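Local atomic coordinates of alpha-2,3-sialyltransferase (Campylobacter jejuni, PDB entry 2P2V), a protein that probably transfers sialic acid from a CMP-sialic acid donor to an acceptor sugar through an alpha-2,3 linkage. Residues Phe99-Ile104 / Tyr136-Glu141; Lys131-Tyr136 / Ile211-Leu216; Arg147-Val152 / Asn203-Glu208; Cys169-Tyr174 / Ser232-His237. All coordinates share one frame; numbering follows the deposited sequence.

Interaction 1: residues Phe99-Ile104 / Tyr136-Glu141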
# COMPACT_ATOMS: atom_id res chain seq x y z
N PHE A 99 4.73 -14.56 12.28
CA PHE A 99 6.10 -14.09 12.11
C PHE A 99 6.26 -13.17 10.91
O PHE A 99 7.32 -12.61 10.75
CB PHE A 99 7.06 -15.30 11.94
CG PHE A 99 7.10 -16.20 13.15
CD1 PHE A 99 6.37 -17.39 13.17
CD2 PHE A 99 7.77 -15.80 14.33
CE1 PHE A 99 6.33 -18.21 14.29
CE2 PHE A 99 7.77 -16.63 15.46
CZ PHE A 99 7.03 -17.86 15.44
N ASN A 100 5.25 -13.09 10.00
CA ASN A 100 5.34 -12.37 8.74
C ASN A 100 6.50 -12.92 7.87
O ASN A 100 7.47 -12.22 7.50
CB ASN A 100 5.52 -10.84 8.96
CG ASN A 100 5.33 -10.02 7.71
OD1 ASN A 100 4.77 -10.49 6.72
ND2 ASN A 100 5.79 -8.72 7.75
N LEU A 101 6.42 -14.23 7.58
CA LEU A 101 7.32 -14.89 6.68
C LEU A 101 6.43 -15.67 5.72
O LEU A 101 5.51 -16.34 6.16
CB LEU A 101 8.20 -15.88 7.45
CG LEU A 101 9.27 -15.20 8.34
CD1 LEU A 101 9.97 -16.16 9.21
CD2 LEU A 101 10.22 -14.58 7.38
N PRO A 102 6.65 -15.50 4.43
CA PRO A 102 5.67 -15.98 3.43
C PRO A 102 5.61 -17.50 3.22
O PRO A 102 4.70 -17.99 2.52
CB PRO A 102 6.11 -15.32 2.15
CG PRO A 102 7.65 -15.13 2.34
CD PRO A 102 7.75 -14.73 3.80
N PHE A 103 6.58 -18.20 3.79
CA PHE A 103 6.54 -19.66 3.85
C PHE A 103 5.87 -20.18 5.11
O PHE A 103 5.78 -21.41 5.33
CB PHE A 103 7.95 -20.26 3.61
CG PHE A 103 8.97 -19.83 4.65
CD1 PHE A 103 9.69 -18.66 4.45
CD2 PHE A 103 9.15 -20.57 5.82
CE1 PHE A 103 10.65 -18.22 5.42
CE2 PHE A 103 10.08 -20.13 6.84
CZ PHE A 103 10.83 -18.94 6.63
N ILE A 104 5.42 -19.27 5.98
CA ILE A 104 4.69 -19.66 7.16
C ILE A 104 3.25 -19.18 7.09
O ILE A 104 2.30 -19.92 7.38
CB ILE A 104 5.36 -19.13 8.49
CG1 ILE A 104 6.84 -19.50 8.53
CG2 ILE A 104 4.58 -19.63 9.72
CD1 ILE A 104 7.57 -19.13 9.85
N TYR A 136 16.92 -12.11 15.30
CA TYR A 136 17.50 -13.39 15.70
C TYR A 136 16.56 -14.58 15.41
O TYR A 136 16.99 -15.63 14.87
CB TYR A 136 17.84 -13.30 17.22
CG TYR A 136 17.86 -14.60 17.98
CD1 TYR A 136 16.74 -15.03 18.65
CD2 TYR A 136 19.02 -15.37 18.09
CE1 TYR A 136 16.73 -16.20 19.36
CE2 TYR A 136 19.04 -16.58 18.84
CZ TYR A 136 17.87 -16.96 19.47
OH TYR A 136 17.79 -18.12 20.21
N ILE A 137 15.28 -14.42 15.69
CA ILE A 137 14.32 -15.56 15.36
C ILE A 137 14.15 -15.73 13.88
O ILE A 137 14.01 -16.88 13.39
CB ILE A 137 13.00 -15.48 16.15
CG1 ILE A 137 12.10 -14.26 15.75
CG2 ILE A 137 13.28 -15.48 17.70
CD1 ILE A 137 10.68 -14.25 16.39
N LYS A 138 14.15 -14.64 13.11
CA LYS A 138 14.05 -14.83 11.65
C LYS A 138 15.26 -15.48 11.04
O LYS A 138 15.10 -16.36 10.16
CB LYS A 138 13.71 -13.50 10.93
CG LYS A 138 12.34 -12.94 11.40
CD LYS A 138 11.80 -12.04 10.33
CE LYS A 138 10.31 -12.09 10.38
NZ LYS A 138 9.66 -11.36 9.30
N TYR A 139 16.45 -15.11 11.52
CA TYR A 139 17.69 -15.69 11.02
C TYR A 139 17.66 -17.20 11.31
O TYR A 139 17.94 -18.03 10.44
CB TYR A 139 18.91 -15.05 11.71
CG TYR A 139 20.24 -15.61 11.25
CD1 TYR A 139 20.58 -15.63 9.89
CD2 TYR A 139 21.20 -16.10 12.18
CE1 TYR A 139 21.82 -16.12 9.46
CE2 TYR A 139 22.46 -16.60 11.73
CZ TYR A 139 22.74 -16.63 10.38
OH TYR A 139 23.95 -17.12 9.88
N ASN A 140 17.33 -17.55 12.54
CA ASN A 140 17.28 -19.01 12.88
C ASN A 140 16.19 -19.81 12.19
O ASN A 140 16.44 -20.95 11.74
CB ASN A 140 17.15 -19.22 14.36
CG ASN A 140 18.41 -18.96 15.07
OD1 ASN A 140 19.43 -19.57 14.78
ND2 ASN A 140 18.38 -18.03 15.97
N GLU A 141 15.01 -19.21 12.03
CA GLU A 141 13.96 -19.83 11.20
C GLU A 141 14.39 -20.04 9.79
O GLU A 141 14.36 -21.21 9.22
CB GLU A 141 12.70 -18.94 11.26
CG GLU A 141 11.57 -19.40 10.32
CD GLU A 141 10.78 -20.56 10.88
OE1 GLU A 141 10.32 -20.52 12.03
OE2 GLU A 141 10.59 -21.55 10.13

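Interaction 2: residues Lys131-Tyr136 / Ile211-Leu216. With EDO (1,2-ethanediol), chain J.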
# COMPACT_ATOMS: atom_id res chain seq x y z
N LYS A 131 13.56 -5.45 18.14
CA LYS A 131 14.35 -5.52 16.92
C LYS A 131 15.38 -6.59 16.91
O LYS A 131 15.46 -7.40 15.95
CB LYS A 131 14.93 -4.15 16.53
CG LYS A 131 13.82 -3.12 16.30
CD LYS A 131 14.39 -1.86 15.64
CE LYS A 131 13.29 -0.87 15.26
NZ LYS A 131 12.13 -1.53 14.57
N GLU A 132 16.18 -6.65 17.99
CA GLU A 132 17.24 -7.61 18.03
C GLU A 132 16.69 -9.06 18.08
O GLU A 132 17.20 -9.95 17.36
CB GLU A 132 18.17 -7.30 19.22
CG GLU A 132 19.20 -8.38 19.43
CD GLU A 132 20.31 -8.02 20.43
OE1 GLU A 132 20.23 -6.92 21.03
OE2 GLU A 132 21.23 -8.87 20.57
N PHE A 133 15.66 -9.28 18.89
CA PHE A 133 15.10 -10.64 19.11
C PHE A 133 14.42 -11.09 17.81
O PHE A 133 14.61 -12.25 17.33
CB PHE A 133 14.09 -10.64 20.25
CG PHE A 133 13.51 -11.99 20.51
CD1 PHE A 133 14.24 -12.97 21.17
CD2 PHE A 133 12.21 -12.31 20.01
CE1 PHE A 133 13.71 -14.25 21.41
CE2 PHE A 133 11.66 -13.64 20.22
CZ PHE A 133 12.40 -14.59 20.90
N TYR A 134 13.73 -10.16 17.19
CA TYR A 134 13.00 -10.45 15.93
C TYR A 134 13.95 -10.84 14.81
O TYR A 134 13.70 -11.79 14.07
CB TYR A 134 12.22 -9.22 15.51
CG TYR A 134 11.17 -9.44 14.42
CD1 TYR A 134 11.19 -8.69 13.25
CD2 TYR A 134 10.06 -10.25 14.69
CE1 TYR A 134 10.12 -8.78 12.31
CE2 TYR A 134 9.00 -10.39 13.73
CZ TYR A 134 9.04 -9.65 12.57
OH TYR A 134 8.00 -9.78 11.65
N ALA A 135 15.06 -10.10 14.65
CA ALA A 135 16.07 -10.50 13.68
C ALA A 135 16.69 -11.84 14.01
O ALA A 135 17.00 -12.64 13.11
CB ALA A 135 17.16 -9.40 13.55
N TYR A 136 16.92 -12.11 15.30
CA TYR A 136 17.50 -13.39 15.70
C TYR A 136 16.56 -14.58 15.41
O TYR A 136 16.99 -15.63 14.87
CB TYR A 136 17.84 -13.30 17.22
CG TYR A 136 17.86 -14.60 17.98
CD1 TYR A 136 16.74 -15.03 18.65
CD2 TYR A 136 19.02 -15.37 18.09
CE1 TYR A 136 16.73 -16.20 19.36
CE2 TYR A 136 19.04 -16.58 18.84
CZ TYR A 136 17.87 -16.96 19.47
OH TYR A 136 17.79 -18.12 20.21
N ILE A 211 14.70 -22.63 25.33
CA ILE A 211 15.50 -22.10 26.43
C ILE A 211 16.47 -20.99 26.02
O ILE A 211 16.49 -19.97 26.65
CB ILE A 211 16.20 -23.23 27.31
CG1 ILE A 211 15.12 -24.12 27.91
CG2 ILE A 211 17.10 -22.57 28.43
CD1 ILE A 211 15.67 -25.44 28.43
N GLU A 212 17.24 -21.18 24.94
CA GLU A 212 18.14 -20.12 24.48
C GLU A 212 17.39 -18.80 24.16
O GLU A 212 17.83 -17.69 24.51
CB GLU A 212 18.85 -20.61 23.23
CG GLU A 212 19.85 -19.60 22.66
CD GLU A 212 20.34 -20.07 21.30
OE1 GLU A 212 21.22 -20.96 21.28
OE2 GLU A 212 19.81 -19.59 20.27
N ALA A 213 16.25 -18.93 23.46
CA ALA A 213 15.44 -17.77 23.10
C ALA A 213 14.93 -17.07 24.33
O ALA A 213 14.91 -15.84 24.39
CB ALA A 213 14.27 -18.19 22.20
N LEU A 214 14.46 -17.85 25.30
CA LEU A 214 13.97 -17.26 26.58
C LEU A 214 15.09 -16.54 27.35
O LEU A 214 14.88 -15.46 27.91
CB LEU A 214 13.38 -18.35 27.48
CG LEU A 214 11.96 -18.85 27.17
CD1 LEU A 214 11.64 -20.13 27.99
CD2 LEU A 214 10.91 -17.76 27.44
N LYS A 215 16.26 -17.15 27.39
CA LYS A 215 17.43 -16.52 28.05
C LYS A 215 17.84 -15.24 27.33
O LYS A 215 18.18 -14.24 27.94
CB LYS A 215 18.59 -17.52 28.14
CG LYS A 215 18.35 -18.64 29.18
CD LYS A 215 19.64 -19.40 29.51
CE LYS A 215 19.95 -20.53 28.48
NZ LYS A 215 20.68 -21.74 29.09
N LEU A 216 17.75 -15.26 26.00
CA LEU A 216 18.00 -14.05 25.21
C LEU A 216 17.02 -12.93 25.47
O LEU A 216 17.43 -11.77 25.55
CB LEU A 216 18.12 -14.34 23.71
CG LEU A 216 18.56 -13.16 22.82
CD1 LEU A 216 20.00 -12.68 23.22
CD2 LEU A 216 18.51 -13.50 21.32
C1 EDO J . 20.93 -4.62 24.61
O1 EDO J . 20.10 -4.70 25.77
C2 EDO J . 21.49 -6.01 24.36
O2 EDO J . 21.79 -6.13 22.97

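Interaction 3: residues Arg147-Val152 / Asn203-Glu208. With CSF (cytidine-5'-monophosphate-3-fluoro-N-acetyl-neuraminic acid), chain O; EDO (1,2-ethanediol), chain D; EDO (1,2-ethanediol), chain K; EDO (1,2-ethanediol), chain N.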
# COMPACT_ATOMS: atom_id res chain seq x y z
N ARG A 147 12.31 -22.87 15.18
CA ARG A 147 11.18 -21.98 15.48
C ARG A 147 10.84 -22.02 16.95
O ARG A 147 10.81 -23.09 17.55
CB ARG A 147 9.94 -22.38 14.66
CG ARG A 147 8.70 -21.50 14.93
CD ARG A 147 7.57 -21.94 13.96
NE ARG A 147 8.01 -22.01 12.57
CZ ARG A 147 7.26 -22.53 11.60
NH1 ARG A 147 6.05 -22.98 11.90
NH2 ARG A 147 7.69 -22.59 10.35
N ILE A 148 10.48 -20.87 17.52
CA ILE A 148 10.08 -20.85 18.91
C ILE A 148 8.68 -21.43 19.05
O ILE A 148 7.84 -21.34 18.12
CB ILE A 148 10.14 -19.44 19.50
CG1 ILE A 148 9.14 -18.50 18.79
CG2 ILE A 148 11.66 -18.90 19.47
CD1 ILE A 148 9.11 -17.07 19.45
N THR A 149 8.39 -22.03 20.21
CA THR A 149 7.04 -22.52 20.51
C THR A 149 6.17 -21.38 21.00
O THR A 149 6.70 -20.29 21.29
CB THR A 149 7.07 -23.65 21.60
OG1 THR A 149 7.67 -23.13 22.79
CG2 THR A 149 7.88 -24.81 21.09
N SER A 150 4.86 -21.62 21.12
CA SER A 150 3.93 -20.54 21.52
C SER A 150 4.23 -20.02 22.88
O SER A 150 4.01 -18.85 23.13
CB SER A 150 2.47 -20.99 21.48
OG SER A 150 2.17 -21.34 20.13
N GLY A 151 4.72 -20.87 23.79
CA GLY A 151 5.09 -20.35 25.13
C GLY A 151 6.10 -19.23 25.08
O GLY A 151 5.90 -18.18 25.71
N VAL A 152 7.18 -19.45 24.36
CA VAL A 152 8.21 -18.47 24.06
C VAL A 152 7.65 -17.29 23.30
O VAL A 152 7.92 -16.18 23.63
CB VAL A 152 9.42 -19.08 23.29
CG1 VAL A 152 10.57 -18.09 23.06
CG2 VAL A 152 9.96 -20.30 24.02
N ASN A 203 9.88 -30.92 14.12
CA ASN A 203 11.34 -30.93 14.26
C ASN A 203 11.95 -29.54 14.37
O ASN A 203 13.05 -29.39 14.90
CB ASN A 203 11.98 -31.69 13.10
CG ASN A 203 11.29 -31.43 11.76
OD1 ASN A 203 11.59 -30.45 11.05
ND2 ASN A 203 10.36 -32.32 11.40
N CYS A 204 11.23 -28.53 13.91
CA CYS A 204 11.73 -27.16 14.02
C CYS A 204 11.75 -26.65 15.47
O CYS A 204 12.46 -25.70 15.78
CB CYS A 204 10.92 -26.24 13.10
SG CYS A 204 9.20 -26.02 13.57
N HIS A 205 10.96 -27.28 16.36
CA HIS A 205 10.89 -26.92 17.78
C HIS A 205 11.86 -27.71 18.63
O HIS A 205 12.12 -28.87 18.35
CB HIS A 205 9.47 -27.09 18.34
CG HIS A 205 8.43 -26.29 17.62
ND1 HIS A 205 8.40 -24.92 17.64
CD2 HIS A 205 7.38 -26.67 16.85
CE1 HIS A 205 7.38 -24.48 16.92
NE2 HIS A 205 6.74 -25.53 16.43
N SER A 206 12.39 -27.11 19.70
CA SER A 206 13.30 -27.86 20.57
C SER A 206 13.37 -27.21 21.93
O SER A 206 13.28 -26.01 22.04
CB SER A 206 14.70 -28.01 19.97
OG SER A 206 15.49 -26.83 20.11
N LYS A 207 13.53 -28.03 22.96
CA LYS A 207 13.81 -27.54 24.29
C LYS A 207 15.01 -26.61 24.32
O LYS A 207 14.98 -25.58 24.97
CB LYS A 207 14.06 -28.75 25.23
CG LYS A 207 14.48 -28.32 26.62
CD LYS A 207 14.84 -29.53 27.48
CE LYS A 207 15.07 -29.12 28.92
NZ LYS A 207 15.33 -30.36 29.75
N GLU A 208 16.10 -26.97 23.65
CA GLU A 208 17.32 -26.16 23.70
C GLU A 208 17.09 -24.77 23.12
O GLU A 208 17.49 -23.73 23.70
CB GLU A 208 18.47 -26.84 22.95
CG GLU A 208 18.97 -28.12 23.59
CD GLU A 208 17.84 -29.15 23.77
OE1 GLU A 208 17.16 -29.49 22.76
OE2 GLU A 208 17.64 -29.58 24.93
C5A CSF O . 1.88 -28.02 17.66
C4A CSF O . 3.05 -28.03 18.63
C2A CSF O . 2.31 -25.77 19.58
O6A CSF O . 1.17 -25.90 18.71
C6A CSF O . 0.73 -27.23 18.31
C3A CSF O . 3.46 -26.61 19.04
O4A CSF O . 4.17 -28.63 18.00
N5A CSF O . 1.48 -29.43 17.46
C7A CSF O . -0.45 -27.04 17.36
C8A CSF O . -1.55 -26.22 18.02
C9A CSF O . -2.71 -25.93 17.05
O9A CSF O . -3.81 -25.25 17.71
O8A CSF O . -1.99 -26.93 19.23
O7A CSF O . 0.03 -26.43 16.15
C1A CSF O . 2.81 -24.33 19.55
OBA CSF O . 3.95 -24.12 20.06
OAA CSF O . 2.08 -23.44 19.04
O1A CSF O . 2.08 -26.04 20.98
O2A CSF O . 1.34 -28.27 21.76
N1 CSF O . 3.94 -27.26 25.91
C2 CSF O . 5.13 -27.86 26.43
N3 CSF O . 5.19 -29.20 26.68
C4 CSF O . 4.10 -29.97 26.46
C5 CSF O . 2.92 -29.40 25.96
C6 CSF O . 2.86 -28.04 25.69
C3' CSF O . 3.64 -24.93 23.48
C2' CSF O . 4.71 -25.32 24.48
C1' CSF O . 3.89 -25.81 25.67
O4' CSF O . 2.52 -25.36 25.51
C4' CSF O . 2.40 -24.60 24.30
PA CSF O . 0.87 -26.84 21.73
O5' CSF O . 0.97 -26.30 23.26
C5' CSF O . 1.09 -24.91 23.59
O3' CSF O . 4.03 -23.76 22.76
O2' CSF O . 5.51 -24.16 24.84
N4 CSF O . 4.13 -31.31 26.71
O2 CSF O . 6.15 -27.13 26.61
O3A CSF O . -0.50 -26.45 21.26
C10 CSF O . 1.00 -29.77 16.26
O10 CSF O . 0.86 -28.97 15.32
C11 CSF O . 0.61 -31.23 16.11
F3A CSF O . 3.97 -25.94 17.95
C1 EDO D . 3.49 -19.91 17.33
O1 EDO D . 3.32 -20.47 16.01
C2 EDO D . 4.94 -20.11 17.74
O2 EDO D . 5.53 -21.12 16.91
C1 EDO K . 3.64 -24.10 15.34
O1 EDO K . 4.45 -23.06 14.79
C2 EDO K . 3.50 -25.22 14.32
O2 EDO K . 4.64 -26.06 14.50
C1 EDO N . 15.97 -29.83 9.99
O1 EDO N . 15.44 -29.77 11.32
C2 EDO N . 15.36 -30.98 9.18
O2 EDO N . 14.34 -31.68 9.91
O HOH W 1 11.77 -24.22 19.90

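Interaction 4: residues Cys169-Tyr174 / Ser232-His237. With CSF (cytidine-5'-monophosphate-3-fluoro-N-acetyl-neuraminic acid), chain O.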
# COMPACT_ATOMS: atom_id res chain seq x y z
N CYS A 169 4.21 -21.57 33.30
CA CYS A 169 3.69 -22.84 33.70
C CYS A 169 3.17 -23.55 32.46
O CYS A 169 2.99 -22.92 31.41
CB CYS A 169 2.57 -22.72 34.75
SG CYS A 169 1.12 -21.76 34.25
N GLY A 170 2.92 -24.84 32.61
CA GLY A 170 2.46 -25.66 31.48
C GLY A 170 3.48 -25.75 30.36
O GLY A 170 3.17 -26.19 29.23
N ILE A 171 4.72 -25.36 30.65
CA ILE A 171 5.82 -25.54 29.70
C ILE A 171 6.73 -26.74 30.10
O ILE A 171 7.43 -26.71 31.10
CB ILE A 171 6.57 -24.19 29.47
CG1 ILE A 171 5.65 -23.26 28.65
CG2 ILE A 171 7.87 -24.42 28.70
CD1 ILE A 171 6.08 -21.79 28.56
N ASP A 172 6.67 -27.82 29.32
CA ASP A 172 7.28 -29.11 29.71
C ASP A 172 8.09 -29.76 28.58
O ASP A 172 8.48 -30.94 28.66
CB ASP A 172 6.18 -30.07 30.19
CG ASP A 172 5.51 -29.58 31.45
OD1 ASP A 172 6.18 -29.55 32.51
OD2 ASP A 172 4.32 -29.20 31.38
N PHE A 173 8.30 -28.97 27.52
CA PHE A 173 9.17 -29.32 26.40
C PHE A 173 8.89 -30.69 25.79
O PHE A 173 9.78 -31.30 25.22
CB PHE A 173 10.65 -29.24 26.82
CG PHE A 173 11.04 -27.94 27.42
CD1 PHE A 173 11.44 -27.87 28.74
CD2 PHE A 173 11.01 -26.78 26.66
CE1 PHE A 173 11.81 -26.68 29.30
CE2 PHE A 173 11.38 -25.57 27.20
CZ PHE A 173 11.79 -25.52 28.54
N TYR A 174 7.65 -31.15 25.90
CA TYR A 174 7.22 -32.43 25.32
C TYR A 174 8.08 -33.62 25.80
O TYR A 174 8.44 -34.49 25.01
CB TYR A 174 7.15 -32.33 23.79
CG TYR A 174 6.27 -31.19 23.30
CD1 TYR A 174 6.78 -29.89 23.19
CD2 TYR A 174 4.93 -31.41 22.97
CE1 TYR A 174 5.98 -28.83 22.76
CE2 TYR A 174 4.12 -30.37 22.53
CZ TYR A 174 4.65 -29.08 22.42
OH TYR A 174 3.87 -28.05 21.99
N SER A 232 8.39 -29.77 37.43
CA SER A 232 8.49 -29.65 35.98
C SER A 232 9.92 -29.41 35.58
O SER A 232 10.66 -28.71 36.29
CB SER A 232 7.71 -28.44 35.51
OG SER A 232 8.33 -27.27 36.02
N ILE A 233 10.28 -29.95 34.42
CA ILE A 233 11.56 -29.70 33.76
C ILE A 233 11.97 -28.22 33.74
O ILE A 233 13.15 -27.87 33.91
CB ILE A 233 11.51 -30.20 32.30
CG1 ILE A 233 11.59 -31.73 32.25
CG2 ILE A 233 12.63 -29.61 31.49
CD1 ILE A 233 12.77 -32.33 33.02
N LEU A 234 11.00 -27.34 33.49
CA LEU A 234 11.31 -25.93 33.36
C LEU A 234 12.07 -25.42 34.57
O LEU A 234 12.90 -24.51 34.45
CB LEU A 234 10.03 -25.10 33.16
CG LEU A 234 10.23 -23.63 32.83
CD1 LEU A 234 10.68 -23.46 31.40
CD2 LEU A 234 8.96 -22.85 33.08
N ALA A 235 11.77 -25.99 35.75
CA ALA A 235 12.27 -25.43 37.02
C ALA A 235 13.79 -25.67 37.18
O ALA A 235 14.46 -25.00 37.99
CB ALA A 235 11.49 -25.99 38.19
N ASN A 236 14.30 -26.61 36.39
CA ASN A 236 15.75 -26.87 36.27
C ASN A 236 16.49 -25.83 35.46
O ASN A 236 17.72 -25.85 35.41
CB ASN A 236 16.00 -28.21 35.60
CG ASN A 236 15.53 -29.38 36.44
OD1 ASN A 236 15.31 -29.26 37.65
ND2 ASN A 236 15.37 -30.54 35.78
N HIS A 237 15.74 -24.93 34.80
CA HIS A 237 16.35 -23.92 33.94
C HIS A 237 16.02 -22.51 34.31
O HIS A 237 16.82 -21.61 34.05
CB HIS A 237 15.94 -24.15 32.51
CG HIS A 237 16.41 -25.45 31.98
ND1 HIS A 237 17.71 -25.66 31.57
CD2 HIS A 237 15.77 -26.63 31.83
CE1 HIS A 237 17.84 -26.91 31.16
NE2 HIS A 237 16.68 -27.52 31.30
C5A CSF O . 1.88 -28.02 17.66
C4A CSF O . 3.05 -28.03 18.63
C2A CSF O . 2.31 -25.77 19.58
O6A CSF O . 1.17 -25.90 18.71
C6A CSF O . 0.73 -27.23 18.31
C3A CSF O . 3.46 -26.61 19.04
O4A CSF O . 4.17 -28.63 18.00
N5A CSF O . 1.48 -29.43 17.46
C7A CSF O . -0.45 -27.04 17.36
C8A CSF O . -1.55 -26.22 18.02
C9A CSF O . -2.71 -25.93 17.05
O9A CSF O . -3.81 -25.25 17.71
O8A CSF O . -1.99 -26.93 19.23
O7A CSF O . 0.03 -26.43 16.15
C1A CSF O . 2.81 -24.33 19.55
OBA CSF O . 3.95 -24.12 20.06
OAA CSF O . 2.08 -23.44 19.04
O1A CSF O . 2.08 -26.04 20.98
O2A CSF O . 1.34 -28.27 21.76
N1 CSF O . 3.94 -27.26 25.91
C2 CSF O . 5.13 -27.86 26.43
N3 CSF O . 5.19 -29.20 26.68
C4 CSF O . 4.10 -29.97 26.46
C5 CSF O . 2.92 -29.40 25.96
C6 CSF O . 2.86 -28.04 25.69
C3' CSF O . 3.64 -24.93 23.48
C2' CSF O . 4.71 -25.32 24.48
C1' CSF O . 3.89 -25.81 25.67
O4' CSF O . 2.52 -25.36 25.51
C4' CSF O . 2.40 -24.60 24.30
PA CSF O . 0.87 -26.84 21.73
O5' CSF O . 0.97 -26.30 23.26
C5' CSF O . 1.09 -24.91 23.59
O3' CSF O . 4.03 -23.76 22.76
O2' CSF O . 5.51 -24.16 24.84
N4 CSF O . 4.13 -31.31 26.71
O2 CSF O . 6.15 -27.13 26.61
O3A CSF O . -0.50 -26.45 21.26
C10 CSF O . 1.00 -29.77 16.26
O10 CSF O . 0.86 -28.97 15.32
C11 CSF O . 0.61 -31.23 16.11
F3A CSF O . 3.97 -25.94 17.95

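Interaction 1: residues Phe99-Ile104 / Tyr136-Glu141
The ammonium group of Lys138 is held by two successive carbonyls of the loop 99-104. Lys138 NZ lies 3.0 Å from Asn100 O, in a hydrogen bond that comes in 53° above the carbonyl plane. A weak bond of Lys138 NZ reaches Phe99 O, also at 3.0 Å. The lysine chain runs out extended beyond CG, and this carries NZ from the helix to the loop backbone. A third carbonyl, that of Asn115 of the second subunit, takes another bond from NZ. The lysine therefore ties loop, helix and subunit interface together.

Leu101 lies between the two polar side chains. Its CD2 sits by Lys138 NZ, and its CD1 packs 3.8 Å from Glu141 CG. Glu141 bends at chi2 (79°), which folds its carboxylate back among apolar groups. Ile104 CD1 touches Glu141 CD at 3.7 Å. The edge of the Phe103 ring meets Glu141 OE2, CE2 to OE2 3.6 Å, with ring and carboxylate planes 47° apart. Arg147 NE makes a salt bridge to Glu141 OE1, which probably offsets the buried charge. At the other end Ile137 CD1 reaches the edge of the Phe99 ring, 3.9 Å from CE2.

The contact lays the loop between strand 90-96 and helix 107-116 against helix 131-144. Helix 207-221 packs on Ile137, while Asn115 and Gly269 of the second subunit pack on Leu101 and Phe103.

Interaction 2: residues Lys131-Tyr136 / Ile211-Leu216
Tyr136 and Glu212 make the polar link between these two helices. The phenol OH of Tyr136 donates to Glu212 OE2 over 2.5 Å, a very short hydrogen bond. The carboxylate oxygen lies at the edge of the tyrosine ring. Glu212 reaches it with an extended chain.

The apolar contacts centre on Leu216. Its CD2 methyl sits over the middle of one face of the Tyr136 ring, 3.5 Å from the centroid and 11° off the normal, a CH-pi contact. The tyrosine CG is anti to the backbone N (chi1 154°), which sends the ring across to the other helix. Phe133 packs alongside. Its CE1 lies 4.1 Å from Ala213 CB and 3.6 Å from Ala213 O. Ala213 CB also comes near the edge of the Tyr136 ring.

A 1,2-ethanediol, probably from the crystallisation liquor, donates from its O2 to Glu132 OE1 at 2.6 Å and is also bonded to Ile220 O.

The two helix segments run nearly antiparallel, at 163°, with axes 11.3 Å apart. Helix 150-161 packs against both helices, with Ala156 against Phe133 and Val152 against Ala213. Helix 131-144 also borders the second subunit.

Interaction 3: residues Arg147-Val152 / Asn203-Glu208
His205 meets the backbone just before helix 150-161. Its ND1 donates to Arg147 O at 3.0 Å, but the bond is bent (135°) and the acceptor lies 30° out of the ring plane. Beside it the CG2 methyl of Thr149 packs 3.5 Å from His205 ND1. The backbone bond from Arg147 N to Cys204 O, 2.9 Å and nearly straight at 166°, joins the segments next to the histidine. Cys204 SG lies over one face of the Arg147 guanidinium, toward its rim; the main polar partner of that group is Glu141.

His205 NE2 points into the ligand pocket. It is 3.2 Å from the fluorine F3A of the bound CMP-3-fluoro-sialic acid, and a 1,2-ethanediol bonds to it. The first turn of helix 150-161 presents its N-H groups to this donor analogue. Ser150 N donates to the carboxylate oxygen OBA at 2.9 Å, and Gly151 N to the ribose O3' at 3.1 Å. Thr149 OG1 accepts from the ribose O2' and is itself linked to Asp210.

A water bridges Arg147 O and Ser206 N. Ser206 OG caps helix 207-221 at Tyr209 N. The contact thus joins the starts of helices 150-161 and 207-221, with Ile148 and Val152 packing against the latter.

Interaction 4: residues Cys169-Tyr174 / Ser232-His237
Phe173 is the centre of the close packing. Its CD1 lies 3.5 Å from Ile233 CG2, which meets the ring at its edge. Leu234 CD1 comes up to the end of the same ring, 3.7 Å from Phe173 CZ, and the two side chains cross at about a right angle. Leu234 has CG anti to the backbone N (chi1 -172°), and this brings CD1 against both Phe173 and Ile171. Ile171 CG2 sits 4.0 Å from Leu234 CD1 and also covers part of one Phe173 face. These are apolar contacts among largely buried groups.

The looser side is formed by Ser232 and the outer end of Ile233. Beyond CG2, Ile233 turns its end away from the other segment, and the residue is partly exposed. Asp172 OD1 lies 3.5 Å from Ser232 CB. The polar ends go to other partners: Asp172 OD2 bonds to Ser30, and Ser232 OG to the carbonyl of Cys229.

On its other side the loop 169-174 binds the nucleotide. Asp172 N donates to the cytosine O2 of the ligand at 2.8 Å. Phe173 N donates to the same oxygen. Tyr174 N donates to the ring nitrogen N3 over 3.2 Å. One face of the Tyr174 ring lies against the cytosine, with C4 over the ring centre. The OH of Tyr174 gives a bond to the phosphate oxygen O2A at 2.5 Å.

The apolar side chains of Phe173 and Ile171 thus meet segment 232-237, while the backbone N-H groups of 172-174 face the base. They read the O2 and N3 edge of cytosine, a pattern consistent with selection of a CMP donor.

Overall arrangement
Interactions 1, 2 and 3 form a cluster on one side of the chain's centre, with centres 12 to 13 Å apart. Interactions 1 and 2 share helix 131-144 and Tyr136. Interactions 2 and 3 share helix 207-221. The Glu141 to Arg147 salt bridge joins interactions 1 and 3. Interaction 4 lies 25 Å from interaction 1 between centres, but Lys207 and Gly151 of interaction 3 touch it. Along the chain, interaction 1 closes before interaction 3 opens, interaction 3 is nested inside the loop closed by interaction 2, and the segments of interactions 2 and 4 alternate. Interactions 1 and 2 lie by the second subunit, and interactions 3 and 4 at the donor analogue of this parallel-sheet domain.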